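Local coordinates for possible atls1-like light-inducible protein (Prochlorococcus marinus, PDB 2XCZ), which belongs to the macrophage migration inhibitory factor (MIF) family of small alpha/beta proteins, and assembles as a trimer, at residues Asn17-Glu22 / Cys81-Gln86; Glu29-Pro34 / Gly70-Glu75; Val46-Ser51 / Glu55-Val60; Lys63-Leu68 / Arg105-Asn110; Gln74-Leu79 / Ile97-Val102. All coordinates share one frame; numbering follows the deposited sequence. Where two conformers were deposited one is given.

Interaction 1 of 5, residues Asn17-Glu22 / Cys81-Gln86; sequences NSLLQE and CGHIEQ
H83 on helix 72-88 stretches its imidazole across to L19 on helix 16-31, joining the two helices that lie on one face of the beta sheet in the MIF fold. It illustrates how helices too far apart for their backbones to meet can be linked by a single polar side chain: the closest CA atoms, of L19 and H83, are 8.3 Å apart. The tight part is the inner one. H83 NE2 donates to L19 O at 3.0 Å in a somewhat bent bond, with an N-H...O angle of 148° and the donor tilted from the carbonyl plane. With H83 CG anti to the backbone N (chi1 -166°), the ring is carried out from its own helix to this carbonyl. Alongside this bond, L19 CD2 lies 4.0 Å from H83 NE2, and the same leucine packs on L42 of strand 39-43. The outer side, toward solvent, is looser. E22 comes to the ring edge with its carboxylate turned 90° to the imidazole, yet its OE1 pairs with K26, not with the histidine. The negative charge may still polarise the nearby C-H, since E22 CD stands 3.3 Å from H83 CE1.

Interaction 2 of 5, residues Glu29-Pro34 / Gly70-Glu75; sequences ELLGKP and GSRTQE
L30 and L31 form the last turn of helix 16-31, which ends in a Schellman motif at G32, and meet R72 and E75 in the first turn of helix 72-88. The site shows how a helix C-terminus can be dressed by an arginine and water. L30 comes first: its side chain straddles E75, with CD1 3.6 Å from E75 OE1 and CD2 3.6 Å from E75 O. That carboxylate is turned back to its own helix start, where S71 OG donates to E75 OE2 at 2.6 Å. The carbonyl oxygen of L30 sits 3.0 Å above one face of the R72 guanidinium, too steeply placed for a direct bond, and a water links L30 O to R72 NH2, weakly on the arginine side. L31 follows, its CD2 4.2 Å from R72 CD. At G32 phi turns positive (67°), which suits glycine. A bend at chi2 (-85°) lays the R72 guanidinium over L30 O and L31 CA, where the carbonyl-rich end of the helix would probably favour its positive charge, while R72 NH1 also bonds A67 O. A second water, in the guanidinium plane, receives R72 NH1 at 3.0 Å and donates to L31 O at 2.7 Å.

Interaction 3 of 5, residues Val46-Ser51 / Glu55-Val60; sequences VPMTFS and EPTCYV
T57 pushes its branched side chain between M48 and F50, one beta-branched residue serving two neighbours. The methyl CG2 lies 3.6 Å from M48 CB, the side chains meeting at a slant, whereas the hydroxyl OG1 lies 3.5 Å from F50 CB, where they meet at about a right angle. T57 OG1 stands anti to the backbone N (chi1 -173°), leaving CG2 in the pinched place between N and the carbonyl carbon, and each branch meets a different partner. The hydroxyl also hydrogen-bonds R94 O, which fixes it from outside the pair. M48 bends at its last torsion (chi3 67°), folding its CE methyl over the threonine toward Y59, 3.9 Å from Y59 N and 4.2 Å from Y59 CB. F50, by contrast, sends its ring away from T57 to meet Y96 edge-to-face. The contact is made mainly by side chains, M48 CE also reaching the backbone of 58-59, without hydrogen bonds between the segments. In this MIF-family trimer strand 48-50 pairs antiparallel with a strand of the third subunit, extending that sheet across the interface, and T57 packs the segment back on strand 58-64, which runs between strands 3-8 and 95-101 of its own chain.

Interaction 4 of 5, residues Lys63-Leu68 / Arg105-Asn110; sequences KSIGAL and RLWGWN
W107 drives the six-membered ring of its indole edge-on against the backbone at K63 and S64, while I65 flanks the ring system. The indole is seated rim to backbone, with aliphatic carbons alongside. W107 CH2 approaches K63 O at 3.6 Å and W107 CZ3 approaches S64 N at 3.7 Å, both near the indole plane; K63 CB adds a contact of 3.8 Å to W107 CZ3. I65 slants past the ring, its CG1 3.6 Å from W107 CE3 and its CD1 3.8 Å from W107 CB. The tryptophan reaches so far because its CG is anti to the backbone N (chi1 -164°). At the strand end, S64 OG donates to G66 O, just beyond it, at 2.7 Å. A PEG molecule, probably from the crystallisation liquor, lies about 4 Å from the W107 side chain and may mark a pocket. The contact joins the end of strand 58-64 to strand 107-109, which pairs with a strand of the second subunit; Y96 of that subunit meets W107 edge-to-face.

Interaction 5 of 5, residues Gln74-Leu79 / Ile97-Val102; sequences QEVSEL and IGFEDV
The beta-alpha-beta unit made of strand 58-64, helix 72-88 and strand 95-101 is closed here, where V76 and S77 of the helix settle on F99 and I97 of the last strand. As this crossover requires, helix and strand run in roughly opposed directions, at 142° with axes 10.3 Å apart. V76 points its CG1 methyl at the edge of the F99 ring, in the ring plane and 3.6 Å from F99 CE1, and the valine and phenylalanine side chains run alongside one another, pointing opposite ways. The ring's rotation is probably also limited by its own strand: I97 CG2 sits 3.5 Å above one face. Beside it, the other branch of the isoleucine rises to the helix, with I97 CG1 anti to the carbonyl carbon (chi1 -53°). The S77 hydroxyl, buried in this apolar setting, is satisfied across the interface by S112 O of the third subunit. At the end of that branch, I97 CD1 lies 3.7 Å from both S77 CA and S77 OG.

In the fold
The five contacts show an alpha/beta layer and its continuation into a trimer. Interactions 1 and 2 join helices 16-31 and 72-88 at two places, centres 16 Å apart, and interaction 5, centred about 8 Å from interaction 2 and sharing Q74 and E75 with it, seats helix 72-88 on strand 95-101. Interactions 3 and 4 lie at the two ends of strand 58-64, about 27 Å apart between centres and on opposite sides of the chain's centre. Along the chain, interaction 3 closes before interaction 4 opens, and interaction 5 falls within the span of interaction 4. Both strand-end contacts include short strands that carry sheets into other subunits; the helices also touch neighbouring subunits.

Interaction 1 of 5, residues Asn17-Glu22 / Cys81-Gln86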
# COMPACT_ATOMS: atom_id res chain seq x y z
N ASN A 17 -18.81 -6.91 0.57
CA ASN A 17 -18.77 -7.65 -0.71
C ASN A 17 -19.58 -6.97 -1.81
O ASN A 17 -19.08 -6.81 -2.94
CB ASN A 17 -19.20 -9.12 -0.53
CG ASN A 17 -18.22 -9.93 0.31
OD1 ASN A 17 -17.14 -9.45 0.71
ND2 ASN A 17 -18.59 -11.18 0.60
N SER A 18 -20.81 -6.57 -1.48
CA SER A 18 -21.71 -5.91 -2.43
C SER A 18 -21.13 -4.57 -2.89
O SER A 18 -21.08 -4.27 -4.10
CB SER A 18 -23.09 -5.69 -1.78
OG SER A 18 -23.79 -4.61 -2.37
N LEU A 19 -20.67 -3.79 -1.92
CA LEU A 19 -20.03 -2.50 -2.15
C LEU A 19 -18.86 -2.65 -3.14
O LEU A 19 -18.75 -1.87 -4.10
CB LEU A 19 -19.52 -1.96 -0.81
CG LEU A 19 -18.86 -0.60 -0.60
CD1 LEU A 19 -18.83 -0.30 0.89
CD2 LEU A 19 -17.45 -0.57 -1.17
N LEU A 20 -17.99 -3.63 -2.90
CA LEU A 20 -16.83 -3.87 -3.77
C LEU A 20 -17.23 -4.38 -5.14
O LEU A 20 -16.66 -3.98 -6.16
CB LEU A 20 -15.86 -4.85 -3.10
CG LEU A 20 -15.09 -4.30 -1.88
CD1 LEU A 20 -14.25 -5.40 -1.24
CD2 LEU A 20 -14.20 -3.09 -2.23
N GLN A 21 -18.23 -5.26 -5.19
CA GLN A 21 -18.71 -5.77 -6.47
C GLN A 21 -19.28 -4.66 -7.35
O GLN A 21 -19.05 -4.60 -8.55
CB GLN A 21 -19.75 -6.87 -6.25
CG GLN A 21 -19.16 -8.18 -5.76
CD GLN A 21 -20.22 -9.14 -5.24
OE1 GLN A 21 -20.98 -8.80 -4.32
NE2 GLN A 21 -20.27 -10.33 -5.80
N GLU A 22 -20.04 -3.76 -6.73
CA GLU A 22 -20.59 -2.62 -7.45
C GLU A 22 -19.47 -1.70 -7.93
O GLU A 22 -19.46 -1.29 -9.09
CB GLU A 22 -21.58 -1.87 -6.59
CG GLU A 22 -22.32 -0.77 -7.33
CD GLU A 22 -23.15 0.10 -6.41
OE1 GLU A 22 -23.37 1.28 -6.76
OE2 GLU A 22 -23.56 -0.37 -5.33
N CYS A 81 -14.92 8.61 -5.08
CA CYS A 81 -15.32 9.45 -3.94
C CYS A 81 -16.83 9.38 -3.74
O CYS A 81 -17.31 9.28 -2.61
CB CYS A 81 -14.87 10.90 -4.11
SG CYS A 81 -13.09 11.10 -4.00
N GLY A 82 -17.57 9.39 -4.85
CA GLY A 82 -19.03 9.29 -4.78
C GLY A 82 -19.51 7.97 -4.20
O GLY A 82 -20.40 7.94 -3.33
N HIS A 83 -18.91 6.88 -4.67
CA HIS A 83 -19.25 5.53 -4.21
C HIS A 83 -18.95 5.39 -2.71
O HIS A 83 -19.76 4.86 -1.94
CB HIS A 83 -18.48 4.49 -5.02
CG HIS A 83 -19.00 3.09 -4.85
ND1 HIS A 83 -20.14 2.65 -5.47
CD2 HIS A 83 -18.54 2.05 -4.11
CE1 HIS A 83 -20.37 1.39 -5.13
NE2 HIS A 83 -19.40 1.00 -4.31
N ILE A 84 -17.79 5.90 -2.29
CA ILE A 84 -17.39 5.80 -0.89
C ILE A 84 -18.24 6.69 0.04
O ILE A 84 -18.60 6.27 1.14
CB ILE A 84 -15.87 6.03 -0.71
CG1 ILE A 84 -15.10 4.86 -1.35
CG2 ILE A 84 -15.53 6.18 0.77
CD1 ILE A 84 -13.62 5.11 -1.56
N GLU A 85 -18.56 7.89 -0.42
CA GLU A 85 -19.45 8.82 0.28
C GLU A 85 -20.79 8.15 0.57
O GLU A 85 -21.27 8.17 1.70
CB GLU A 85 -19.72 10.04 -0.59
CG GLU A 85 -18.88 11.24 -0.30
CD GLU A 85 -19.60 12.54 -0.62
OE1 GLU A 85 -19.29 13.56 0.02
OE2 GLU A 85 -20.49 12.53 -1.51
N GLN A 86 -21.37 7.59 -0.48
CA GLN A 86 -22.69 6.94 -0.43
C GLN A 86 -22.70 5.70 0.48
O GLN A 86 -23.61 5.53 1.31
CB GLN A 86 -23.12 6.60 -1.86
CG GLN A 86 -24.39 5.77 -2.02
CD GLN A 86 -25.60 6.63 -2.30
OE1 GLN A 86 -26.06 6.73 -3.44
NE2 GLN A 86 -26.12 7.28 -1.26

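Interaction 2 of 5, residues Glu29-Pro34 / Gly70-Glu75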
# COMPACT_ATOMS: atom_id res chain seq x y z
N GLU A 29 -16.16 -0.52 -16.40
CA GLU A 29 -16.83 0.20 -17.47
C GLU A 29 -16.13 1.53 -17.73
O GLU A 29 -15.86 1.87 -18.89
CB GLU A 29 -18.30 0.43 -17.15
CG GLU A 29 -19.10 0.80 -18.39
CD GLU A 29 -20.07 1.95 -18.17
OE1 GLU A 29 -20.19 2.43 -17.01
OE2 GLU A 29 -20.70 2.36 -19.16
N LEU A 30 -15.82 2.27 -16.67
CA LEU A 30 -15.17 3.57 -16.83
C LEU A 30 -13.79 3.46 -17.49
O LEU A 30 -13.44 4.27 -18.36
CB LEU A 30 -15.08 4.32 -15.49
CG LEU A 30 -14.38 5.69 -15.49
CD1 LEU A 30 -15.00 6.64 -16.53
CD2 LEU A 30 -14.41 6.32 -14.09
N LEU A 31 -13.00 2.47 -17.06
CA LEU A 31 -11.65 2.29 -17.60
C LEU A 31 -11.61 1.54 -18.94
O LEU A 31 -10.55 1.44 -19.57
CB LEU A 31 -10.76 1.58 -16.58
CG LEU A 31 -10.50 2.36 -15.29
CD1 LEU A 31 -9.55 1.54 -14.42
CD2 LEU A 31 -9.93 3.74 -15.57
N GLY A 32 -12.75 1.00 -19.37
CA GLY A 32 -12.78 0.22 -20.60
C GLY A 32 -12.00 -1.09 -20.49
O GLY A 32 -11.42 -1.56 -21.46
N LYS A 33 -12.00 -1.67 -19.29
CA LYS A 33 -11.34 -2.95 -19.03
C LYS A 33 -12.37 -4.04 -18.77
O LYS A 33 -13.41 -3.78 -18.16
CB LYS A 33 -10.41 -2.83 -17.82
CG LYS A 33 -9.29 -1.83 -17.99
CD LYS A 33 -7.98 -2.52 -18.30
CE LYS A 33 -6.85 -1.51 -18.39
NZ LYS A 33 -5.51 -2.18 -18.43
N PRO A 34 -12.09 -5.28 -19.23
CA PRO A 34 -12.92 -6.40 -18.84
C PRO A 34 -12.92 -6.52 -17.32
O PRO A 34 -11.85 -6.44 -16.69
CB PRO A 34 -12.21 -7.62 -19.46
CG PRO A 34 -11.29 -7.08 -20.49
CD PRO A 34 -10.92 -5.69 -20.04
N GLY A 70 -5.72 11.80 -19.90
CA GLY A 70 -6.60 12.96 -19.99
C GLY A 70 -7.43 13.12 -18.73
O GLY A 70 -6.88 13.18 -17.63
N SER A 71 -8.74 13.13 -18.90
CA SER A 71 -9.68 13.38 -17.80
C SER A 71 -9.95 12.17 -16.92
O SER A 71 -10.69 12.26 -15.93
CB SER A 71 -11.00 13.92 -18.36
OG SER A 71 -11.62 12.95 -19.19
N ARG A 72 -9.35 11.03 -17.25
CA ARG A 72 -9.66 9.78 -16.56
C ARG A 72 -9.44 9.79 -15.05
O ARG A 72 -10.29 9.28 -14.31
CB ARG A 72 -8.90 8.62 -17.21
CG ARG A 72 -9.57 8.06 -18.45
CD ARG A 72 -10.61 7.03 -18.06
NE ARG A 72 -11.32 6.52 -19.22
CZ ARG A 72 -10.94 5.48 -19.96
NH1 ARG A 72 -9.84 4.80 -19.67
NH2 ARG A 72 -11.67 5.12 -21.00
N THR A 73 -8.33 10.36 -14.58
CA THR A 73 -8.09 10.37 -13.13
C THR A 73 -9.13 11.24 -12.42
O THR A 73 -9.59 10.88 -11.34
CB THR A 73 -6.64 10.77 -12.70
OG1 THR A 73 -6.35 12.09 -13.16
CG2 THR A 73 -5.62 9.78 -13.25
N GLN A 74 -9.55 12.35 -13.04
CA GLN A 74 -10.69 13.12 -12.50
C GLN A 74 -11.99 12.31 -12.46
O GLN A 74 -12.70 12.31 -11.44
CB GLN A 74 -10.90 14.46 -13.24
CG GLN A 74 -9.99 15.59 -12.74
CD GLN A 74 -10.26 16.96 -13.39
OE1 GLN A 74 -11.23 17.14 -14.15
NE2 GLN A 74 -9.40 17.93 -13.09
N GLU A 75 -12.30 11.62 -13.55
CA GLU A 75 -13.51 10.83 -13.64
C GLU A 75 -13.51 9.66 -12.67
O GLU A 75 -14.54 9.34 -12.09
CB GLU A 75 -13.71 10.31 -15.08
CG GLU A 75 -13.98 11.43 -16.08
CD GLU A 75 -13.84 10.99 -17.52
OE1 GLU A 75 -13.70 9.78 -17.78
OE2 GLU A 75 -13.86 11.87 -18.41
O HOH W 1 -14.52 4.98 -20.71
O HOH W 2 -9.53 2.71 -21.75

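Interaction 3 of 5, residues Val46-Ser51 / Glu55-Val60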
# COMPACT_ATOMS: atom_id res chain seq x y z
N VAL A 46 -9.15 1.14 10.36
CA VAL A 46 -7.76 1.56 10.45
C VAL A 46 -7.65 2.93 11.14
O VAL A 46 -8.33 3.88 10.74
CB VAL A 46 -7.14 1.66 9.04
CG1 VAL A 46 -5.66 2.05 9.13
CG2 VAL A 46 -7.33 0.36 8.28
N PRO A 47 -6.85 3.02 12.20
CA PRO A 47 -6.61 4.33 12.80
C PRO A 47 -6.02 5.29 11.77
O PRO A 47 -4.98 4.99 11.13
CB PRO A 47 -5.59 4.01 13.91
CG PRO A 47 -5.91 2.62 14.29
CD PRO A 47 -6.23 1.94 12.99
N MET A 48 -6.69 6.41 11.57
CA MET A 48 -6.26 7.41 10.59
C MET A 48 -6.54 8.81 11.11
O MET A 48 -7.47 9.01 11.90
CB MET A 48 -7.04 7.24 9.29
CG MET A 48 -6.72 5.96 8.55
SD MET A 48 -7.52 5.89 6.96
CE MET A 48 -6.66 7.20 6.07
N THR A 49 -5.72 9.76 10.69
CA THR A 49 -6.08 11.17 10.81
C THR A 49 -6.11 11.83 9.43
O THR A 49 -5.44 11.38 8.50
CB THR A 49 -5.14 11.96 11.75
OG1 THR A 49 -3.85 12.12 11.15
CG2 THR A 49 -5.00 11.27 13.09
N PHE A 50 -6.90 12.88 9.31
CA PHE A 50 -6.81 13.78 8.16
C PHE A 50 -7.09 15.18 8.68
O PHE A 50 -8.00 15.37 9.49
CB PHE A 50 -7.80 13.39 7.05
CG PHE A 50 -7.67 14.22 5.81
CD1 PHE A 50 -6.43 14.35 5.17
CD2 PHE A 50 -8.76 14.91 5.30
CE1 PHE A 50 -6.29 15.12 4.02
CE2 PHE A 50 -8.64 15.70 4.16
CZ PHE A 50 -7.40 15.80 3.51
N SER A 51 -6.27 16.14 8.24
CA SER A 51 -6.37 17.53 8.71
C SER A 51 -6.18 17.60 10.23
O SER A 51 -6.71 18.50 10.90
CB SER A 51 -7.73 18.13 8.32
OG SER A 51 -8.08 17.88 6.97
N GLU A 55 -11.97 12.26 12.36
CA GLU A 55 -13.24 12.12 11.67
C GLU A 55 -13.11 11.14 10.49
O GLU A 55 -11.99 10.93 9.97
CB GLU A 55 -13.76 13.48 11.21
CG GLU A 55 -14.37 14.29 12.37
CD GLU A 55 -15.61 13.62 12.96
OE1 GLU A 55 -16.70 13.73 12.35
OE2 GLU A 55 -15.50 12.99 14.03
N PRO A 56 -14.23 10.51 10.09
CA PRO A 56 -14.24 9.53 8.99
C PRO A 56 -13.37 9.99 7.83
O PRO A 56 -13.52 11.12 7.35
CB PRO A 56 -15.72 9.47 8.60
CG PRO A 56 -16.43 9.69 9.90
CD PRO A 56 -15.58 10.67 10.68
N THR A 57 -12.44 9.13 7.44
CA THR A 57 -11.49 9.45 6.36
C THR A 57 -11.05 8.17 5.65
O THR A 57 -11.22 7.06 6.16
CB THR A 57 -10.30 10.25 6.88
OG1 THR A 57 -9.50 10.66 5.76
CG2 THR A 57 -9.46 9.45 7.84
N CYS A 58 -10.46 8.33 4.46
CA CYS A 58 -10.27 7.21 3.57
C CYS A 58 -9.05 7.45 2.68
O CYS A 58 -8.91 8.54 2.14
CB CYS A 58 -11.54 7.14 2.71
SG CYS A 58 -11.60 5.90 1.56
N TYR A 59 -8.17 6.46 2.55
CA TYR A 59 -7.14 6.48 1.50
C TYR A 59 -7.38 5.38 0.49
O TYR A 59 -7.53 4.21 0.86
CB TYR A 59 -5.72 6.34 2.05
CG TYR A 59 -4.69 6.27 0.93
CD1 TYR A 59 -4.50 7.36 0.08
CD2 TYR A 59 -3.97 5.10 0.69
CE1 TYR A 59 -3.60 7.30 -0.97
CE2 TYR A 59 -3.05 5.01 -0.38
CZ TYR A 59 -2.89 6.12 -1.20
OH TYR A 59 -1.98 6.06 -2.24
N VAL A 60 -7.36 5.72 -0.80
CA VAL A 60 -7.56 4.72 -1.85
C VAL A 60 -6.33 4.67 -2.74
O VAL A 60 -5.82 5.71 -3.13
CB VAL A 60 -8.77 5.09 -2.73
CG1 VAL A 60 -9.07 3.98 -3.76
CG2 VAL A 60 -10.00 5.38 -1.85

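Interaction 4 of 5, residues Lys63-Leu68 / Arg105-Asn110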
# COMPACT_ATOMS: atom_id res chain seq x y z
N LYS A 63 -4.59 1.54 -9.38
CA LYS A 63 -3.57 1.26 -10.39
C LYS A 63 -4.22 0.69 -11.64
O LYS A 63 -5.24 0.00 -11.59
CB LYS A 63 -2.49 0.30 -9.88
CG LYS A 63 -1.74 0.79 -8.64
CD LYS A 63 -0.64 -0.19 -8.27
CE LYS A 63 0.05 0.19 -6.97
NZ LYS A 63 0.52 1.62 -6.93
N SER A 64 -3.61 0.98 -12.78
CA SER A 64 -4.06 0.42 -14.04
C SER A 64 -2.89 0.36 -15.00
O SER A 64 -1.95 1.16 -14.89
CB SER A 64 -5.15 1.31 -14.65
OG SER A 64 -5.71 0.69 -15.79
N ILE A 65 -2.93 -0.61 -15.92
CA ILE A 65 -2.03 -0.60 -17.05
C ILE A 65 -2.71 0.31 -18.08
O ILE A 65 -3.67 -0.08 -18.76
CB ILE A 65 -1.76 -2.02 -17.62
CG1 ILE A 65 -1.03 -2.89 -16.60
CG2 ILE A 65 -0.91 -1.91 -18.90
CD1 ILE A 65 -0.98 -4.37 -16.98
N GLY A 66 -2.20 1.53 -18.18
CA GLY A 66 -2.82 2.58 -18.96
C GLY A 66 -4.24 2.90 -18.50
O GLY A 66 -4.61 2.61 -17.35
N ALA A 67 -5.00 3.52 -19.40
CA ALA A 67 -6.41 3.87 -19.19
C ALA A 67 -6.61 5.03 -18.21
O ALA A 67 -7.73 5.26 -17.75
CB ALA A 67 -7.23 2.65 -18.78
N LEU A 68 -5.53 5.75 -17.92
CA LEU A 68 -5.59 6.87 -16.98
C LEU A 68 -5.16 8.17 -17.66
O LEU A 68 -4.57 9.04 -17.03
CB LEU A 68 -4.73 6.57 -15.72
CG LEU A 68 -5.19 5.36 -14.89
CD1 LEU A 68 -4.19 5.06 -13.79
CD2 LEU A 68 -6.58 5.62 -14.29
N ARG A 105 4.95 -4.78 -17.82
CA ARG A 105 6.02 -5.64 -17.30
C ARG A 105 6.26 -5.53 -15.78
O ARG A 105 6.95 -6.37 -15.19
CB ARG A 105 7.33 -5.41 -18.06
CG ARG A 105 7.94 -4.04 -17.92
CD ARG A 105 9.34 -4.01 -18.56
NE ARG A 105 10.28 -4.91 -17.87
CZ ARG A 105 11.00 -4.59 -16.80
NH1 ARG A 105 10.90 -3.37 -16.27
NH2 ARG A 105 11.82 -5.47 -16.26
N LEU A 106 5.66 -4.51 -15.17
CA LEU A 106 5.71 -4.32 -13.71
C LEU A 106 4.41 -4.78 -13.01
O LEU A 106 4.17 -4.46 -11.85
CB LEU A 106 6.02 -2.86 -13.34
CG LEU A 106 7.37 -2.32 -13.85
CD1 LEU A 106 7.61 -0.90 -13.39
CD2 LEU A 106 8.50 -3.24 -13.42
N TRP A 107 3.60 -5.54 -13.74
CA TRP A 107 2.34 -6.02 -13.23
C TRP A 107 2.31 -7.55 -13.33
O TRP A 107 2.13 -8.11 -14.42
CB TRP A 107 1.16 -5.40 -14.00
CG TRP A 107 -0.17 -5.56 -13.27
CD1 TRP A 107 -0.74 -6.72 -12.82
CD2 TRP A 107 -1.06 -4.50 -12.90
NE1 TRP A 107 -1.93 -6.45 -12.19
CE2 TRP A 107 -2.15 -5.09 -12.22
CE3 TRP A 107 -1.03 -3.11 -13.05
CZ2 TRP A 107 -3.23 -4.35 -11.73
CZ3 TRP A 107 -2.10 -2.36 -12.56
CH2 TRP A 107 -3.18 -2.99 -11.90
N GLY A 108 2.48 -8.21 -12.19
CA GLY A 108 2.48 -9.67 -12.16
C GLY A 108 1.10 -10.26 -12.05
O GLY A 108 0.22 -9.70 -11.40
N TRP A 109 0.89 -11.39 -12.72
CA TRP A 109 -0.38 -12.09 -12.67
C TRP A 109 -0.13 -13.51 -13.16
O TRP A 109 0.61 -13.70 -14.13
CB TRP A 109 -1.43 -11.39 -13.54
CG TRP A 109 -2.69 -12.19 -13.68
CD1 TRP A 109 -3.52 -12.56 -12.68
CD2 TRP A 109 -3.23 -12.73 -14.89
NE1 TRP A 109 -4.56 -13.30 -13.18
CE2 TRP A 109 -4.41 -13.42 -14.54
CE3 TRP A 109 -2.83 -12.70 -16.23
CZ2 TRP A 109 -5.22 -14.08 -15.49
CZ3 TRP A 109 -3.64 -13.36 -17.18
CH2 TRP A 109 -4.81 -14.04 -16.80
N ASN A 110 -0.70 -14.50 -12.47
CA ASN A 110 -0.67 -15.89 -12.96
C ASN A 110 0.75 -16.44 -13.24
O ASN A 110 1.00 -17.08 -14.28
CB ASN A 110 -1.57 -16.01 -14.19
CG ASN A 110 -1.93 -17.46 -14.53
OD1 ASN A 110 -1.96 -18.33 -13.65
ND2 ASN A 110 -2.22 -17.71 -15.80

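Interaction 5 of 5, residues Gln74-Leu79 / Ile97-Val102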
# COMPACT_ATOMS: atom_id res chain seq x y z
N GLN A 74 -9.55 12.35 -13.04
CA GLN A 74 -10.69 13.12 -12.50
C GLN A 74 -11.99 12.31 -12.46
O GLN A 74 -12.70 12.31 -11.44
CB GLN A 74 -10.90 14.46 -13.24
CG GLN A 74 -9.99 15.59 -12.74
CD GLN A 74 -10.26 16.96 -13.39
OE1 GLN A 74 -11.23 17.14 -14.15
NE2 GLN A 74 -9.40 17.93 -13.09
N GLU A 75 -12.30 11.62 -13.55
CA GLU A 75 -13.51 10.83 -13.64
C GLU A 75 -13.51 9.66 -12.67
O GLU A 75 -14.54 9.34 -12.09
CB GLU A 75 -13.71 10.31 -15.08
CG GLU A 75 -13.98 11.43 -16.08
CD GLU A 75 -13.84 10.99 -17.52
OE1 GLU A 75 -13.70 9.78 -17.78
OE2 GLU A 75 -13.86 11.87 -18.41
N VAL A 76 -12.35 9.01 -12.50
CA VAL A 76 -12.24 7.92 -11.54
C VAL A 76 -12.42 8.46 -10.12
O VAL A 76 -13.14 7.88 -9.30
CB VAL A 76 -10.90 7.13 -11.67
CG1 VAL A 76 -10.75 6.12 -10.54
CG2 VAL A 76 -10.82 6.41 -13.04
N SER A 77 -11.82 9.61 -9.84
CA SER A 77 -11.97 10.21 -8.52
C SER A 77 -13.44 10.54 -8.24
O SER A 77 -13.94 10.30 -7.15
CB SER A 77 -11.09 11.45 -8.39
OG SER A 77 -11.26 12.02 -7.11
N GLU A 78 -14.14 11.08 -9.23
CA GLU A 78 -15.55 11.38 -9.04
C GLU A 78 -16.34 10.10 -8.71
O GLU A 78 -17.11 10.08 -7.75
CB GLU A 78 -16.13 12.11 -10.27
CG GLU A 78 -17.58 12.55 -10.12
CD GLU A 78 -18.16 13.09 -11.42
OE1 GLU A 78 -17.58 12.84 -12.51
OE2 GLU A 78 -19.21 13.77 -11.36
N LEU A 79 -16.11 9.04 -9.49
CA LEU A 79 -16.75 7.75 -9.25
C LEU A 79 -16.45 7.21 -7.85
O LEU A 79 -17.37 6.86 -7.09
CB LEU A 79 -16.30 6.72 -10.31
CG LEU A 79 -16.58 5.24 -10.00
CD1 LEU A 79 -18.08 4.90 -9.97
CD2 LEU A 79 -15.82 4.35 -10.99
N ILE A 97 -6.92 9.76 -3.08
CA ILE A 97 -6.66 8.66 -4.00
C ILE A 97 -5.28 8.80 -4.60
O ILE A 97 -4.97 9.83 -5.24
CB ILE A 97 -7.72 8.57 -5.14
CG1 ILE A 97 -9.15 8.53 -4.58
CG2 ILE A 97 -7.45 7.35 -6.01
CD1 ILE A 97 -10.22 8.76 -5.64
N GLY A 98 -4.46 7.76 -4.44
CA GLY A 98 -3.15 7.72 -5.14
C GLY A 98 -3.27 6.88 -6.40
O GLY A 98 -3.59 5.68 -6.32
N PHE A 99 -2.99 7.49 -7.55
CA PHE A 99 -3.06 6.80 -8.85
C PHE A 99 -1.67 6.39 -9.35
O PHE A 99 -0.70 7.13 -9.15
CB PHE A 99 -3.66 7.72 -9.93
CG PHE A 99 -5.12 7.99 -9.78
CD1 PHE A 99 -6.06 7.16 -10.40
CD2 PHE A 99 -5.57 9.07 -9.03
CE1 PHE A 99 -7.41 7.41 -10.28
CE2 PHE A 99 -6.93 9.35 -8.90
CZ PHE A 99 -7.87 8.51 -9.51
N GLU A 100 -1.59 5.27 -10.06
CA GLU A 100 -0.37 4.87 -10.75
C GLU A 100 -0.74 4.21 -12.08
O GLU A 100 -1.60 3.33 -12.12
CB GLU A 100 0.44 3.90 -9.89
CG GLU A 100 1.78 3.48 -10.49
CD GLU A 100 2.63 2.69 -9.50
OE1 GLU A 100 2.23 1.58 -9.10
OE2 GLU A 100 3.71 3.20 -9.12
N ASP A 101 -0.14 4.69 -13.17
CA ASP A 101 -0.21 4.01 -14.46
C ASP A 101 1.02 3.09 -14.50
O ASP A 101 2.17 3.55 -14.60
CB ASP A 101 -0.21 5.05 -15.60
CG ASP A 101 -0.18 4.43 -16.99
OD1 ASP A 101 0.00 3.19 -17.12
OD2 ASP A 101 -0.31 5.20 -17.97
N VAL A 102 0.76 1.79 -14.39
CA VAL A 102 1.82 0.80 -14.20
C VAL A 102 2.19 0.17 -15.54
O VAL A 102 1.30 -0.26 -16.27
CB VAL A 102 1.35 -0.34 -13.27
CG1 VAL A 102 2.50 -1.33 -13.01
CG2 VAL A 102 0.84 0.22 -11.94